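Local structure of MutT/nudix family protein (Shewanella oneidensis, 3GZ5) at residues Ala117-Ile120 and Gln121-Ser124. The protein probably acts as an ADP-ribose-dependent transcriptional regulator of NAD metabolism, pairing a Nudix domain with a DNA-binding winged-helix domain. Numbering follows the deposited sequence.
Sequences ACQI and QIAS. With NA (sodium ion), chain D.
I122 meets Q119 and C118 with different branches of its side chain, in a local contact where helix 116-119 gives way to loop. The side chains of Q119 and I122 cross at about a right angle: the amide end of Q119 comes up to the methyl CG2 of I122, with NE2 of Q119 3.3 Å from that carbon and CD of Q119 3.7 Å from it. The torsions account for this approach. Q119 leaves the backbone with CG anti to N (chi1 178°), and a bend at chi2 (65°) folds the amide back toward I122. The other branch of I122 ends at CD1, 4.1 Å from SG of C118, an apolar contact between two buried residues; C118 also packs on V82, M113 and W130. I120 and Q121 instead lie side by side and point the same way, CD1 of I120 being 3.8 Å from CD of Q121. Since the Q121 chain also touches A81 and V82, an alanine here would probably leave CD1 of I120 without its neighbour and open a gap beside A81 and V82. Two main-chain bonds, one of them weak, run across the same turn. The N of Q121 donates to O of C118 at 2.9 Å, with an N-H...O angle of 153°, whereas the bond from N of A123 to O of Q119 is weak at 3.4 Å. The first closes a turn over residues 118-121, and the phi/psi values of Q119 and I120 are those of 3-10 geometry. Beyond it, O of I122 binds the sodium ion at 2.2 Å, and the carbonyl oxygens of V125 and V128 also bind it. The arrangement is thus a helix-ending turn in the Nudix domain, leading into a main-chain sodium site that reaches to the start of strand 128-132.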
ATOM      1  N   ALA B 117     -24.563  -9.882   7.024  1.00 62.81           N
ATOM      2  CA  ALA B 117     -24.245 -10.747   5.886  1.00 64.03           C
ATOM      3  C   ALA B 117     -23.651 -12.084   6.339  1.00 65.00           C
ATOM      4  O   ALA B 117     -23.796 -13.096   5.648  1.00 65.04           O
ATOM      5  CB  ALA B 117     -23.296 -10.042   4.932  1.00 63.90           C
ATOM      6  N   CYS B 118     -23.016 -12.096   7.512  1.00 66.38           N
ATOM      7  CA  CYS B 118     -22.334 -13.294   7.994  1.00 67.66           C
ATOM      8  C   CYS B 118     -22.527 -13.653   9.475  1.00 69.42           C
ATOM      9  O   CYS B 118     -22.138 -14.755   9.875  1.00 69.54           O
ATOM     10  CB  CYS B 118     -20.845 -13.159   7.741  1.00 67.84           C
ATOM     11  SG  CYS B 118     -20.033 -12.317   9.071  1.00 65.01           S
ATOM     12  N   GLN B 119     -23.071 -12.736  10.289  1.00 71.15           N
ATOM     13  CA  GLN B 119     -23.473 -13.060  11.675  1.00 72.82           C
ATOM     14  C   GLN B 119     -24.544 -14.156  11.697  1.00 73.70           C
ATOM     15  O   GLN B 119     -24.641 -14.924  12.663  1.00 73.87           O
ATOM     16  CB  GLN B 119     -23.963 -11.819  12.432  1.00 73.07           C
ATOM     17  CG  GLN B 119     -24.437 -12.080  13.883  1.00 74.82           C
ATOM     18  CD  GLN B 119     -23.324 -12.561  14.844  1.00 76.76           C
ATOM     19  OE1 GLN B 119     -23.590 -13.313  15.787  1.00 76.91           O
ATOM     20  NE2 GLN B 119     -22.089 -12.118  14.610  1.00 76.84           N
ATOM     21  N   ILE B 120     -25.339 -14.212  10.626  1.00 74.77           N
ATOM     22  CA  ILE B 120     -26.249 -15.338  10.348  1.00 75.81           C
ATOM     23  C   ILE B 120     -25.554 -16.719  10.195  1.00 76.17           C
ATOM     24  O   ILE B 120     -26.206 -17.756  10.341  1.00 76.43           O
ATOM     25  CB  ILE B 120     -27.126 -15.063   9.081  1.00 75.90           C
ATOM     26  CG1 ILE B 120     -26.261 -14.598   7.893  1.00 76.12           C
ATOM     27  CG2 ILE B 120     -28.262 -14.064   9.404  1.00 76.60           C
ATOM     28  CD1 ILE B 120     -26.915 -14.756   6.515  1.00 76.65           C
ATOM     29  N   GLN B 121     -24.249 -16.724   9.899  1.00 76.60           N
ATOM     30  CA  GLN B 121     -23.492 -17.963   9.604  1.00 76.86           C
ATOM     31  C   GLN B 121     -22.311 -18.177  10.552  1.00 76.84           C
ATOM     32  O   GLN B 121     -21.404 -18.963  10.234  1.00 76.96           O
ATOM     33  CB  GLN B 121     -22.969 -17.942   8.150  1.00 76.78           C
ATOM     34  CG  GLN B 121     -24.046 -17.868   7.061  1.00 77.46           C
ATOM     35  CD  GLN B 121     -23.752 -16.798   6.005  1.00 78.54           C
ATOM     36  OE1 GLN B 121     -22.801 -16.033   6.135  1.00 79.49           O
ATOM     37  NE2 GLN B 121     -24.575 -16.738   4.962  1.00 78.06           N
ATOM     38  N   ILE B 122     -22.344 -17.501  11.707  1.00 76.77           N
ATOM     39  CA  ILE B 122     -21.172 -17.307  12.583  1.00 76.79           C
ATOM     40  C   ILE B 122     -21.554 -17.332  14.073  1.00 76.72           C
ATOM     41  O   ILE B 122     -20.686 -17.336  14.965  1.00 75.59           O
ATOM     42  CB  ILE B 122     -20.462 -15.950  12.261  1.00 77.03           C
ATOM     43  CG1 ILE B 122     -18.945 -16.075  12.300  1.00 77.47           C
ATOM     44  CG2 ILE B 122     -20.910 -14.832  13.202  1.00 77.64           C
ATOM     45  CD1 ILE B 122     -18.266 -14.838  11.787  1.00 77.36           C
ATOM     46  N   ALA B 123     -22.857 -17.316  14.334  1.00 76.92           N
ATOM     47  CA  ALA B 123     -23.371 -17.540  15.681  1.00 77.25           C
ATOM     48  C   ALA B 123     -22.992 -18.964  16.093  1.00 77.04           C
ATOM     49  O   ALA B 123     -22.423 -19.189  17.168  1.00 76.75           O
ATOM     50  CB  ALA B 123     -24.897 -17.364  15.700  1.00 77.35           C
ATOM     51  N   SER B 124     -23.283 -19.894  15.181  1.00 76.82           N
ATOM     52  CA  SER B 124     -23.139 -21.336  15.359  1.00 76.53           C
ATOM     53  C   SER B 124     -21.695 -21.885  15.392  1.00 76.19           C
ATOM     54  O   SER B 124     -21.490 -23.097  15.201  1.00 75.82           O
ATOM     55  CB  SER B 124     -23.921 -22.034  14.234  1.00 77.14           C
ATOM     56  OG  SER B 124     -23.653 -21.441  12.961  1.00 76.83           O
TER
HETATM   57 NA    NA D 238     -19.125 -17.318  16.580  1.00 72.87          NA